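Local atomic coordinates of inorganic pyrophosphatase (Thermus thermophilus, PDB entry 2PRD), a protein that catalyses the magnesium-dependent hydrolysis of inorganic pyrophosphate to two phosphate ions, working as a homohexamer. Residues A[1-9]-A[55-63]; A[69-79]-A[104-115]. All coordinates share one frame; numbering follows the deposited sequence.

Contact 1 (A[1-9]-A[55-63])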
ATOM      1  N   ALA A   1     -25.787 -12.307  -4.158  1.00 66.36           N
ATOM      2  CA  ALA A   1     -27.047 -13.037  -3.864  1.00 63.57           C
ATOM      3  C   ALA A   1     -27.900 -12.164  -2.933  1.00 61.44           C
ATOM      4  O   ALA A   1     -28.615 -11.199  -3.278  1.00 67.22           O
ATOM      5  CB  ALA A   1     -26.678 -14.355  -3.185  1.00 59.86           C
ATOM      6  N   ASN A   2     -27.814 -12.551  -1.687  1.00 52.37           N
ATOM      7  CA  ASN A   2     -28.395 -11.949  -0.509  1.00 43.25           C
ATOM      8  C   ASN A   2     -27.552 -12.563   0.645  1.00 35.04           C
ATOM      9  O   ASN A   2     -27.829 -13.643   1.125  1.00 31.85           O
ATOM     10  CB  ASN A   2     -29.860 -12.009  -0.258  1.00 42.71           C
ATOM     11  CG  ASN A   2     -30.300 -10.927   0.741  1.00 51.75           C
ATOM     12  OD1 ASN A   2     -29.561 -10.539   1.655  1.00 45.47           O
ATOM     13  ND2 ASN A   2     -31.517 -10.423   0.566  1.00 56.22           N
ATOM     14  N   LEU A   3     -26.477 -11.813   0.856  1.00 23.43           N
ATOM     15  CA  LEU A   3     -25.461 -12.173   1.840  1.00 18.75           C
ATOM     16  C   LEU A   3     -26.047 -12.302   3.209  1.00 20.58           C
ATOM     17  O   LEU A   3     -25.602 -13.198   3.965  1.00 31.01           O
ATOM     18  CB  LEU A   3     -24.254 -11.259   1.638  1.00  7.78           C
ATOM     19  CG  LEU A   3     -23.751 -11.188   0.172  1.00  9.19           C
ATOM     20  CD1 LEU A   3     -22.590 -10.216   0.097  1.00 11.38           C
ATOM     21  CD2 LEU A   3     -23.385 -12.549  -0.326  1.00 15.73           C
ATOM     22  N   LYS A   4     -27.117 -11.566   3.535  1.00 21.59           N
ATOM     23  CA  LYS A   4     -27.715 -11.642   4.862  1.00 18.21           C
ATOM     24  C   LYS A   4     -28.388 -12.943   5.180  1.00 14.90           C
ATOM     25  O   LYS A   4     -28.708 -13.164   6.367  1.00 21.70           O
ATOM     26  CB  LYS A   4     -28.687 -10.476   5.066  1.00 23.24           C
ATOM     27  CG  LYS A   4     -27.852  -9.188   5.234  1.00 39.49           C
ATOM     28  CD  LYS A   4     -28.823  -8.016   5.382  1.00 42.88           C
ATOM     29  CE  LYS A   4     -30.191  -8.623   5.694  1.00 41.64           C
ATOM     30  NZ  LYS A   4     -30.823  -7.878   6.838  1.00 54.90           N
ATOM     31  N   SER A   5     -28.618 -13.740   4.155  1.00 14.34           N
ATOM     32  CA  SER A   5     -29.325 -15.010   4.329  1.00 19.01           C
ATOM     33  C   SER A   5     -28.497 -16.236   4.008  1.00 21.29           C
ATOM     34  O   SER A   5     -29.071 -17.334   3.923  1.00 21.83           O
ATOM     35  CB  SER A   5     -30.668 -15.033   3.620  1.00 20.39           C
ATOM     36  OG  SER A   5     -30.543 -14.822   2.226  1.00 31.13           O
ATOM     37  N   LEU A   6     -27.191 -16.036   3.851  1.00 16.54           N
ATOM     38  CA  LEU A   6     -26.283 -17.164   3.662  1.00 13.13           C
ATOM     39  C   LEU A   6     -26.382 -17.991   4.949  1.00 13.88           C
ATOM     40  O   LEU A   6     -26.780 -17.450   5.981  1.00 16.24           O
ATOM     41  CB  LEU A   6     -24.873 -16.566   3.619  1.00 14.96           C
ATOM     42  CG  LEU A   6     -24.521 -15.916   2.272  1.00 13.01           C
ATOM     43  CD1 LEU A   6     -23.005 -15.834   2.181  1.00 17.76           C
ATOM     44  CD2 LEU A   6     -25.029 -16.772   1.147  1.00 12.17           C
ATOM     45  N   PRO A   7     -26.019 -19.254   4.858  1.00 17.19           N
ATOM     46  CA  PRO A   7     -26.046 -20.163   6.005  1.00 17.19           C
ATOM     47  C   PRO A   7     -25.007 -19.704   7.010  1.00 15.42           C
ATOM     48  O   PRO A   7     -23.955 -19.235   6.561  1.00 20.49           O
ATOM     49  CB  PRO A   7     -25.651 -21.511   5.420  1.00 20.38           C
ATOM     50  CG  PRO A   7     -25.797 -21.376   3.938  1.00 20.51           C
ATOM     51  CD  PRO A   7     -25.577 -19.916   3.615  1.00 17.12           C
ATOM     52  N   VAL A   8     -25.308 -19.893   8.282  1.00 17.30           N
ATOM     53  CA  VAL A   8     -24.394 -19.459   9.332  1.00 19.06           C
ATOM     54  C   VAL A   8     -23.204 -20.382   9.478  1.00 18.30           C
ATOM     55  O   VAL A   8     -22.206 -20.002  10.121  1.00 24.62           O
ATOM     56  CB  VAL A   8     -25.102 -19.297  10.687  1.00 22.48           C
ATOM     57  CG1 VAL A   8     -25.601 -20.649  11.138  1.00 26.96           C
ATOM     58  CG2 VAL A   8     -24.115 -18.719  11.698  1.00 22.63           C
ATOM     59  N   GLY A   9     -23.319 -21.575   8.951  1.00 14.26           N
ATOM     60  CA  GLY A   9     -22.227 -22.545   8.989  1.00 15.41           C
ATOM     61  C   GLY A   9     -22.483 -23.733   9.874  1.00 16.53           C
ATOM     62  O   GLY A   9     -23.115 -23.652  10.916  1.00 25.10           O
ATOM     63  N   TYR A  55     -14.602  -5.788  10.004  1.00  9.06           N
ATOM     64  CA  TYR A  55     -15.963  -5.734  10.505  1.00  8.51           C
ATOM     65  C   TYR A  55     -17.037  -6.287   9.582  1.00  4.01           C
ATOM     66  O   TYR A  55     -17.089  -5.969   8.403  1.00 11.43           O
ATOM     67  CB  TYR A  55     -16.243  -4.259  10.890  1.00  8.40           C
ATOM     68  CG  TYR A  55     -17.603  -4.016  11.516  1.00  8.03           C
ATOM     69  CD1 TYR A  55     -17.784  -4.252  12.878  1.00 12.12           C
ATOM     70  CD2 TYR A  55     -18.684  -3.533  10.800  1.00 12.77           C
ATOM     71  CE1 TYR A  55     -19.019  -4.021  13.504  1.00 15.40           C
ATOM     72  CE2 TYR A  55     -19.895  -3.275  11.404  1.00 14.88           C
ATOM     73  CZ  TYR A  55     -20.046  -3.534  12.742  1.00 18.18           C
ATOM     74  OH  TYR A  55     -21.260  -3.314  13.373  1.00 27.04           O
ATOM     75  N   GLY A  56     -17.993  -7.070  10.166  1.00  4.72           N
ATOM     76  CA  GLY A  56     -19.014  -7.586   9.188  1.00  3.27           C
ATOM     77  C   GLY A  56     -20.146  -8.112  10.071  1.00 11.62           C
ATOM     78  O   GLY A  56     -20.136  -7.729  11.227  1.00 12.04           O
ATOM     79  N   PHE A  57     -20.949  -8.956   9.490  1.00  9.17           N
ATOM     80  CA  PHE A  57     -22.099  -9.498  10.229  1.00 11.59           C
ATOM     81  C   PHE A  57     -22.209 -10.981  10.086  1.00 10.88           C
ATOM     82  O   PHE A  57     -21.633 -11.483   9.104  1.00 11.06           O
ATOM     83  CB  PHE A  57     -23.368  -8.784   9.676  1.00  7.26           C
ATOM     84  CG  PHE A  57     -23.765  -9.137   8.272  1.00 10.85           C
ATOM     85  CD1 PHE A  57     -24.474 -10.291   7.961  1.00 12.65           C
ATOM     86  CD2 PHE A  57     -23.458  -8.291   7.214  1.00 13.81           C
ATOM     87  CE1 PHE A  57     -24.814 -10.616   6.678  1.00 11.35           C
ATOM     88  CE2 PHE A  57     -23.789  -8.604   5.909  1.00 11.43           C
ATOM     89  CZ  PHE A  57     -24.493  -9.758   5.630  1.00 11.76           C
ATOM     90  N   ILE A  58     -22.950 -11.653  10.989  1.00 11.66           N
ATOM     91  CA  ILE A  58     -23.147 -13.123  10.833  1.00  8.74           C
ATOM     92  C   ILE A  58     -24.399 -13.374  10.032  1.00  7.46           C
ATOM     93  O   ILE A  58     -25.451 -12.917  10.496  1.00 14.83           O
ATOM     94  CB  ILE A  58     -23.179 -13.821  12.214  1.00  6.36           C
ATOM     95  CG1 ILE A  58     -21.894 -13.522  13.007  1.00  9.15           C
ATOM     96  CG2 ILE A  58     -23.295 -15.336  11.950  1.00  7.77           C
ATOM     97  CD1 ILE A  58     -21.757 -14.277  14.331  1.00  6.70           C
ATOM     98  N   PRO A  59     -24.384 -13.981   8.851  1.00  7.37           N
ATOM     99  CA  PRO A  59     -25.588 -14.203   8.068  1.00 10.05           C
ATOM    100  C   PRO A  59     -26.579 -15.126   8.774  1.00 15.65           C
ATOM    101  O   PRO A  59     -26.152 -16.032   9.520  1.00 12.68           O
ATOM    102  CB  PRO A  59     -25.050 -14.725   6.742  1.00  3.97           C
ATOM    103  CG  PRO A  59     -23.730 -15.358   7.111  1.00  2.98           C
ATOM    104  CD  PRO A  59     -23.170 -14.501   8.199  1.00  7.03           C
ATOM    105  N   SER A  60     -27.885 -14.886   8.593  1.00 15.78           N
ATOM    106  CA  SER A  60     -28.916 -15.709   9.211  1.00 10.09           C
ATOM    107  C   SER A  60     -28.974 -15.651  10.727  1.00 11.27           C
ATOM    108  O   SER A  60     -29.051 -16.696  11.395  1.00 12.43           O
ATOM    109  CB  SER A  60     -28.671 -17.187   8.889  1.00 12.08           C
ATOM    110  OG  SER A  60     -28.951 -17.369   7.490  1.00 12.57           O
ATOM    111  N   THR A  61     -28.874 -14.447  11.231  1.00 16.30           N
ATOM    112  CA  THR A  61     -28.944 -14.188  12.671  1.00  8.07           C
ATOM    113  C   THR A  61     -29.753 -12.879  12.739  1.00  9.95           C
ATOM    114  O   THR A  61     -29.879 -12.169  11.723  1.00  8.52           O
ATOM    115  CB  THR A  61     -27.655 -14.048  13.444  1.00 10.89           C
ATOM    116  OG1 THR A  61     -26.880 -12.952  12.934  1.00 12.19           O
ATOM    117  CG2 THR A  61     -26.783 -15.293  13.412  1.00  7.70           C
ATOM    118  N   LEU A  62     -30.319 -12.680  13.904  1.00 12.69           N
ATOM    119  CA  LEU A  62     -31.118 -11.442  14.051  1.00 17.74           C
ATOM    120  C   LEU A  62     -30.861 -10.979  15.466  1.00 17.42           C
ATOM    121  O   LEU A  62     -31.145 -11.810  16.329  1.00 18.00           O
ATOM    122  CB  LEU A  62     -32.576 -11.867  13.855  1.00 17.34           C
ATOM    123  CG  LEU A  62     -33.604 -10.757  13.769  1.00 17.89           C
ATOM    124  CD1 LEU A  62     -33.135  -9.556  12.996  1.00 14.27           C
ATOM    125  CD2 LEU A  62     -34.891 -11.359  13.169  1.00 25.31           C
ATOM    126  N   ALA A  63     -30.284  -9.805  15.629  1.00 20.04           N
ATOM    127  CA  ALA A  63     -30.022  -9.320  16.997  1.00 21.12           C
ATOM    128  C   ALA A  63     -31.329  -8.745  17.529  1.00 26.43           C
ATOM    129  O   ALA A  63     -32.345  -8.758  16.798  1.00 30.06           O
ATOM    130  CB  ALA A  63     -28.832  -8.405  17.011  1.00 25.19           C
TER

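Contact 2 (A[69-79]-A[104-115])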
ATOM      1  N   LEU A  69     -26.355 -10.260  13.797  1.00 12.17           N
ATOM      2  CA  LEU A  69     -25.316  -9.962  14.841  1.00 12.05           C
ATOM      3  C   LEU A  69     -24.013  -9.490  14.192  1.00 13.14           C
ATOM      4  O   LEU A  69     -23.474 -10.139  13.269  1.00 14.03           O
ATOM      5  CB  LEU A  69     -25.147 -11.245  15.613  1.00 11.72           C
ATOM      6  CG  LEU A  69     -24.245 -11.402  16.809  1.00 20.73           C
ATOM      7  CD1 LEU A  69     -24.643 -10.544  18.015  1.00 19.66           C
ATOM      8  CD2 LEU A  69     -24.230 -12.885  17.217  1.00 16.37           C
ATOM      9  N   ASP A  70     -23.464  -8.352  14.601  1.00 10.83           N
ATOM     10  CA  ASP A  70     -22.225  -7.753  14.107  1.00 11.66           C
ATOM     11  C   ASP A  70     -20.967  -8.277  14.806  1.00 13.55           C
ATOM     12  O   ASP A  70     -21.109  -8.673  15.962  1.00 11.20           O
ATOM     13  CB  ASP A  70     -22.197  -6.262  14.582  1.00 17.11           C
ATOM     14  CG  ASP A  70     -22.954  -5.449  13.568  1.00 24.03           C
ATOM     15  OD1 ASP A  70     -23.063  -6.005  12.457  1.00 38.61           O
ATOM     16  OD2 ASP A  70     -23.408  -4.354  13.905  1.00 35.95           O
ATOM     17  N   GLY A  71     -19.811  -8.178  14.184  1.00 12.03           N
ATOM     18  CA  GLY A  71     -18.607  -8.650  14.883  1.00 10.87           C
ATOM     19  C   GLY A  71     -17.335  -8.094  14.290  1.00  8.45           C
ATOM     20  O   GLY A  71     -17.367  -7.666  13.146  1.00 10.10           O
ATOM     21  N   LEU A  72     -16.290  -8.145  15.094  1.00  8.01           N
ATOM     22  CA  LEU A  72     -14.946  -7.677  14.723  1.00  4.04           C
ATOM     23  C   LEU A  72     -13.966  -8.825  14.677  1.00  7.11           C
ATOM     24  O   LEU A  72     -13.874  -9.570  15.653  1.00 18.83           O
ATOM     25  CB  LEU A  72     -14.551  -6.644  15.779  1.00 12.74           C
ATOM     26  CG  LEU A  72     -13.518  -5.647  15.256  1.00 25.71           C
ATOM     27  CD1 LEU A  72     -14.212  -4.582  14.409  1.00 28.21           C
ATOM     28  CD2 LEU A  72     -12.760  -4.997  16.387  1.00 22.51           C
ATOM     29  N   VAL A  73     -13.274  -9.041  13.564  1.00  7.87           N
ATOM     30  CA  VAL A  73     -12.342 -10.157  13.397  1.00  7.83           C
ATOM     31  C   VAL A  73     -10.886  -9.717  13.415  1.00 12.75           C
ATOM     32  O   VAL A  73     -10.514  -8.725  12.779  1.00 11.27           O
ATOM     33  CB  VAL A  73     -12.602 -10.812  12.034  1.00 12.89           C
ATOM     34  CG1 VAL A  73     -11.814 -12.097  11.797  1.00  8.37           C
ATOM     35  CG2 VAL A  73     -14.088 -11.086  11.851  1.00 17.87           C
ATOM     36  N   LEU A  74     -10.085 -10.507  14.118  1.00  9.48           N
ATOM     37  CA  LEU A  74      -8.637 -10.275  14.218  1.00  5.83           C
ATOM     38  C   LEU A  74      -8.063 -11.038  13.040  1.00 10.47           C
ATOM     39  O   LEU A  74      -8.362 -12.256  12.920  1.00 11.56           O
ATOM     40  CB  LEU A  74      -8.180 -10.807  15.573  1.00  5.38           C
ATOM     41  CG  LEU A  74      -8.885 -10.193  16.779  1.00 10.05           C
ATOM     42  CD1 LEU A  74      -8.098 -10.554  18.052  1.00 12.01           C
ATOM     43  CD2 LEU A  74      -8.965  -8.689  16.630  1.00 14.53           C
ATOM     44  N   SER A  75      -7.329 -10.408  12.136  1.00  5.82           N
ATOM     45  CA  SER A  75      -6.799 -11.122  10.975  1.00  8.56           C
ATOM     46  C   SER A  75      -5.315 -10.779  10.813  1.00 11.99           C
ATOM     47  O   SER A  75      -4.976  -9.754  11.387  1.00 12.69           O
ATOM     48  CB  SER A  75      -7.479 -10.629   9.680  1.00  6.66           C
ATOM     49  OG  SER A  75      -7.591  -9.204   9.772  1.00 11.91           O
ATOM     50  N   THR A  76      -4.607 -11.622  10.092  1.00  8.81           N
ATOM     51  CA  THR A  76      -3.204 -11.360   9.765  1.00 10.46           C
ATOM     52  C   THR A  76      -3.144 -10.314   8.654  1.00  7.09           C
ATOM     53  O   THR A  76      -2.327  -9.381   8.759  1.00 14.99           O
ATOM     54  CB  THR A  76      -2.427 -12.605   9.271  1.00  7.08           C
ATOM     55  OG1 THR A  76      -2.432 -13.506  10.407  1.00 12.87           O
ATOM     56  CG2 THR A  76      -0.963 -12.280   9.024  1.00  4.73           C
ATOM     57  N   TYR A  77      -3.992 -10.435   7.680  1.00  8.21           N
ATOM     58  CA  TYR A  77      -4.070  -9.504   6.532  1.00  8.79           C
ATOM     59  C   TYR A  77      -5.526  -9.057   6.386  1.00 12.09           C
ATOM     60  O   TYR A  77      -6.423  -9.912   6.522  1.00 14.16           O
ATOM     61  CB  TYR A  77      -3.632 -10.207   5.241  1.00  4.93           C
ATOM     62  CG  TYR A  77      -2.355 -10.991   5.252  1.00 10.91           C
ATOM     63  CD1 TYR A  77      -1.140 -10.349   5.525  1.00 10.88           C
ATOM     64  CD2 TYR A  77      -2.310 -12.347   4.912  1.00  8.40           C
ATOM     65  CE1 TYR A  77       0.067 -11.031   5.520  1.00  6.08           C
ATOM     66  CE2 TYR A  77      -1.110 -13.018   4.940  1.00  9.50           C
ATOM     67  CZ  TYR A  77       0.061 -12.364   5.213  1.00  9.14           C
ATOM     68  OH  TYR A  77       1.264 -13.047   5.192  1.00  9.26           O
ATOM     69  N   PRO A  78      -5.725  -7.762   6.156  1.00 11.07           N
ATOM     70  CA  PRO A  78      -7.100  -7.221   6.039  1.00  5.82           C
ATOM     71  C   PRO A  78      -7.830  -7.953   4.935  1.00  8.46           C
ATOM     72  O   PRO A  78      -7.210  -8.353   3.924  1.00 11.36           O
ATOM     73  CB  PRO A  78      -6.885  -5.743   5.727  1.00  4.67           C
ATOM     74  CG  PRO A  78      -5.485  -5.457   6.246  1.00  7.23           C
ATOM     75  CD  PRO A  78      -4.683  -6.745   5.960  1.00  4.85           C
ATOM     76  N   LEU A  79      -9.123  -8.127   5.123  1.00  4.36           N
ATOM     77  CA  LEU A  79      -9.967  -8.825   4.131  1.00  5.51           C
ATOM     78  C   LEU A  79     -10.600  -7.834   3.217  1.00 10.37           C
ATOM     79  O   LEU A  79     -10.152  -6.651   3.207  1.00 17.86           O
ATOM     80  CB  LEU A  79     -10.926  -9.719   4.950  1.00  2.09           C
ATOM     81  CG  LEU A  79     -10.183 -10.671   5.916  1.00  4.28           C
ATOM     82  CD1 LEU A  79     -11.081 -11.170   7.026  1.00 10.78           C
ATOM     83  CD2 LEU A  79      -9.661 -11.880   5.105  1.00  5.32           C
ATOM     84  N   LYS A 104     -21.113  -6.925  20.337  1.00 19.50           N
ATOM     85  CA  LYS A 104     -20.455  -7.321  19.048  1.00 10.27           C
ATOM     86  C   LYS A 104     -19.672  -8.575  19.330  1.00  8.88           C
ATOM     87  O   LYS A 104     -19.160  -8.682  20.449  1.00 16.09           O
ATOM     88  CB  LYS A 104     -19.589  -6.119  18.596  1.00  7.59           C
ATOM     89  CG  LYS A 104     -20.594  -5.014  18.217  1.00 14.16           C
ATOM     90  CD  LYS A 104     -19.984  -3.878  17.462  1.00 18.44           C
ATOM     91  CE  LYS A 104     -20.956  -2.827  17.015  1.00 18.24           C
ATOM     92  NZ  LYS A 104     -22.268  -3.319  16.526  1.00 25.15           N
ATOM     93  N   VAL A 105     -19.596  -9.492  18.379  1.00  8.84           N
ATOM     94  CA  VAL A 105     -18.820 -10.742  18.559  1.00  9.86           C
ATOM     95  C   VAL A 105     -17.357 -10.453  18.244  1.00 10.85           C
ATOM     96  O   VAL A 105     -17.108  -9.574  17.408  1.00 12.21           O
ATOM     97  CB  VAL A 105     -19.418 -11.825  17.666  1.00  9.89           C
ATOM     98  CG1 VAL A 105     -18.533 -13.044  17.481  1.00 18.08           C
ATOM     99  CG2 VAL A 105     -20.796 -12.264  18.202  1.00 17.21           C
ATOM    100  N   ILE A 106     -16.408 -11.026  18.938  1.00  7.36           N
ATOM    101  CA  ILE A 106     -14.975 -10.818  18.713  1.00  5.74           C
ATOM    102  C   ILE A 106     -14.539 -12.171  18.136  1.00 10.34           C
ATOM    103  O   ILE A 106     -14.852 -13.197  18.750  1.00 11.44           O
ATOM    104  CB  ILE A 106     -14.201 -10.417  19.957  1.00  8.15           C
ATOM    105  CG1 ILE A 106     -14.722  -9.079  20.531  1.00  5.09           C
ATOM    106  CG2 ILE A 106     -12.698 -10.247  19.769  1.00 11.42           C
ATOM    107  CD1 ILE A 106     -14.590  -8.001  19.469  1.00 12.70           C
ATOM    108  N   GLY A 107     -13.895 -12.173  16.953  1.00  6.19           N
ATOM    109  CA  GLY A 107     -13.492 -13.503  16.456  1.00 12.30           C
ATOM    110  C   GLY A 107     -12.128 -13.439  15.792  1.00  9.52           C
ATOM    111  O   GLY A 107     -11.550 -12.359  15.736  1.00 10.17           O
ATOM    112  N   VAL A 108     -11.657 -14.610  15.378  1.00 10.33           N
ATOM    113  CA  VAL A 108     -10.352 -14.664  14.729  1.00 12.24           C
ATOM    114  C   VAL A 108     -10.572 -15.467  13.447  1.00 14.24           C
ATOM    115  O   VAL A 108     -11.441 -16.302  13.528  1.00 16.06           O
ATOM    116  CB  VAL A 108      -9.292 -15.406  15.554  1.00 20.29           C
ATOM    117  CG1 VAL A 108      -8.752 -14.516  16.665  1.00 16.49           C
ATOM    118  CG2 VAL A 108      -9.861 -16.646  16.209  1.00 17.47           C
ATOM    119  N   VAL A 109      -9.785 -15.191  12.431  1.00  7.95           N
ATOM    120  CA  VAL A 109      -9.881 -15.988  11.201  1.00  7.59           C
ATOM    121  C   VAL A 109      -9.549 -17.416  11.616  1.00  8.25           C
ATOM    122  O   VAL A 109      -8.449 -17.658  12.115  1.00 10.64           O
ATOM    123  CB  VAL A 109      -8.845 -15.421  10.228  1.00  8.76           C
ATOM    124  CG1 VAL A 109      -8.587 -16.276   9.007  1.00  3.14           C
ATOM    125  CG2 VAL A 109      -9.393 -14.046   9.777  1.00  5.16           C
ATOM    126  N   ALA A 110     -10.491 -18.325  11.393  1.00  7.89           N
ATOM    127  CA  ALA A 110     -10.381 -19.712  11.791  1.00  7.76           C
ATOM    128  C   ALA A 110      -9.298 -20.476  11.055  1.00 14.40           C
ATOM    129  O   ALA A 110      -8.651 -21.374  11.612  1.00 11.98           O
ATOM    130  CB  ALA A 110     -11.718 -20.416  11.569  1.00 10.18           C
ATOM    131  N   GLU A 111      -9.109 -20.146   9.794  1.00 11.42           N
ATOM    132  CA  GLU A 111      -8.103 -20.859   8.975  1.00 12.60           C
ATOM    133  C   GLU A 111      -6.807 -20.107   8.840  1.00 11.82           C
ATOM    134  O   GLU A 111      -6.351 -19.997   7.715  1.00 10.86           O
ATOM    135  CB  GLU A 111      -8.691 -21.163   7.593  1.00 17.36           C
ATOM    136  CG  GLU A 111      -9.911 -22.074   7.641  1.00 22.44           C
ATOM    137  CD  GLU A 111      -9.547 -23.500   8.009  1.00 24.86           C
ATOM    138  OE1 GLU A 111      -8.418 -23.946   7.734  1.00 26.86           O
ATOM    139  OE2 GLU A 111     -10.382 -24.224   8.598  1.00 37.27           O
ATOM    140  N   ASP A 112      -6.228 -19.616   9.908  1.00 14.80           N
ATOM    141  CA  ASP A 112      -4.929 -18.910   9.867  1.00  9.29           C
ATOM    142  C   ASP A 112      -4.185 -19.496  11.076  1.00 13.83           C
ATOM    143  O   ASP A 112      -4.689 -19.231  12.167  1.00 14.03           O
ATOM    144  CB  ASP A 112      -5.081 -17.413   9.974  1.00  6.98           C
ATOM    145  CG  ASP A 112      -3.766 -16.645   9.899  1.00 10.04           C
ATOM    146  OD1 ASP A 112      -2.706 -17.253  10.052  1.00 13.27           O
ATOM    147  OD2 ASP A 112      -3.750 -15.395   9.806  1.00 10.31           O
ATOM    148  N   GLN A 113      -3.166 -20.298  10.813  1.00 12.92           N
ATOM    149  CA  GLN A 113      -2.365 -20.914  11.874  1.00 10.78           C
ATOM    150  C   GLN A 113      -1.692 -19.941  12.799  1.00 11.38           C
ATOM    151  O   GLN A 113      -1.374 -20.313  13.952  1.00 10.49           O
ATOM    152  CB  GLN A 113      -1.282 -21.840  11.270  1.00 15.89           C
ATOM    153  CG  GLN A 113      -1.993 -22.990  10.543  1.00 23.21           C
ATOM    154  CD  GLN A 113      -0.988 -24.003  10.007  1.00 29.20           C
ATOM    155  OE1 GLN A 113      -0.090 -24.333  10.776  1.00 29.32           O
ATOM    156  NE2 GLN A 113      -1.128 -24.480   8.780  1.00 28.81           N
ATOM    157  N   ARG A 114      -1.482 -18.708  12.340  1.00  8.05           N
ATOM    158  CA  ARG A 114      -0.848 -17.708  13.208  1.00  9.26           C
ATOM    159  C   ARG A 114      -1.765 -17.317  14.344  1.00 12.30           C
ATOM    160  O   ARG A 114      -1.261 -16.647  15.286  1.00 16.64           O
ATOM    161  CB  ARG A 114      -0.534 -16.441  12.410  1.00  5.25           C
ATOM    162  CG  ARG A 114       0.535 -16.602  11.354  1.00 12.12           C
ATOM    163  CD  ARG A 114       0.612 -15.323  10.508  1.00  5.56           C
ATOM    164  NE  ARG A 114       1.263 -15.617   9.248  1.00  5.98           N
ATOM    165  CZ  ARG A 114       0.745 -16.150   8.159  1.00 14.61           C
ATOM    166  NH1 ARG A 114      -0.500 -16.537   7.952  1.00 10.58           N
ATOM    167  NH2 ARG A 114       1.629 -16.305   7.169  1.00  2.14           N
ATOM    168  N   LEU A 115      -3.043 -17.691  14.256  1.00 13.85           N
ATOM    169  CA  LEU A 115      -3.971 -17.250  15.329  1.00 11.23           C
ATOM    170  C   LEU A 115      -4.573 -18.368  16.141  1.00 14.09           C
ATOM    171  O   LEU A 115      -5.474 -18.104  16.972  1.00 17.20           O
ATOM    172  CB  LEU A 115      -5.096 -16.417  14.690  1.00 14.45           C
ATOM    173  CG  LEU A 115      -4.642 -15.276  13.773  1.00 24.04           C
ATOM    174  CD1 LEU A 115      -5.798 -14.725  12.929  1.00 19.49           C
ATOM    175  CD2 LEU A 115      -4.054 -14.175  14.635  1.00 17.95           C
TER
HETATM  176  O   HOH W   1      -5.852 -13.706   9.140  1.00 11.96           O

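Contact 1 (A[1-9]-A[55-63])
With CG set between its backbone N and carbonyl carbon (chi1 69°), Phe-57 swings its ring toward the N-terminal segment, where Lys-4 places CG beside its own N (chi1 -72°) to meet it. Lys-4 CG comes within 3.4 Å of Phe-57 CZ, the two side chains crossing at about a right angle. The contact thus lays the irregular N-terminal arm, which includes a short 3-10 segment at residues 3-4, against strand 54-57 and the loop that follows it, in the curled beta-sheet of a family I soluble pyrophosphatase. Leu-3 O meets the same ring at its edge, near the ring plane, while Tyr-32 of strand 28-33 touches both Lys-4 and Phe-57.

Beyond the strand, Pro-59 turns its ring toward the arm. Its CB packs 3.6 Å from Leu-6 CB and also sits 3.2 Å from Leu-3 O, so the proline lies against backbone as well as side chain. Farther along, the CG2 methyls of Val-8 and Ile-58 approach to 3.5 Å, a tight fit for two carbons; Ile-58 in turn rests on Val-16 and Met-18 of strand 15-22.

Within the arm, an Asx turn helps shape the chain: Asn-2 OD1 accepts from Lys-4 N. Asn-2 O takes both Ser-5 N and Ser-5 OG, which reach it from the same face of its carbonyl plane. Across the contact, Ser-60 supplies two donors, one from its backbone and one from its side chain. Ser-60 N donates to Lys-4 O over 2.9 Å, with an angle of 158° at the hydrogen. The serine hydroxyl gives the second bond, Ser-60 OG standing above the carbonyl plane of Leu-6 and only 2.6 Å from Leu-6 O.

Contact 2 (A[69-79]-A[104-115])
Main-chain bonds run from Asp-70 and Val-105 to Leu-74 and Val-109, making strands 70-74 and 104-109 parallel neighbours in the barrel-like sheet; Leu-72 N donates to Val-105 O over 2.8 Å. A CB on Gly-71 would clash with Val-105 O.

Among apolar pairs, Val-73 CG1 meets Val-109 CG2 at 3.7 Å and Leu-69 CD2 reaches Val-105 CG2; on the other face of the sheet from Val-73, Leu-72 CB packs on Ile-106 CD1 and Leu-74 CB on Val-108 CG1.

Polar groups occupy both ends. Lys-104 NZ forms a 3.0 Å salt bridge with Asp-70 OD2 through the oxygen's anti lone pair; Tyr-55 OH also bonds this oxygen, at a doubtful modelled length. At the other end, chi1 of -179° carries the Asp-112 carboxylate to Thr-76, whose OG1 is modelled doubtfully close to OD2. Arg-114 N and NH1 meet Asp-112 OD1 from opposite faces, while NH2 pairs with Glu-131 of a third subunit. A leucine in place of Arg-114 would probably leave that glutamate without its charged mate and Asp-112 OD1 without the NH1 bond.

Lys-104 also pairs with Asp-102, so its charge ties the strand pair to two predicted magnesium ligands.

Contact 1 closes before contact 2 opens along the chain, and their centres lie about 16 Å apart. Strand 54-57 of contact 1 and strand 70-74 of contact 2 are antiparallel neighbours in one mixed, curled sheet, which strand 101-109 extends by pairing in parallel with 70-74. The two contacts touch directly: Ile-58 N probably bonds Leu-69 O at 2.8 Å, and Thr-61 OG1 lies 2.9 Å from Leu-69 N. The N-terminal arm is therefore connected through residues 55-63 to the central strands. Tyr-55, a predicted substrate ligand, puts the start of that segment beside the predicted metal site at the Asp-70 end of contact 2; the rest of contact 1 is structural packing.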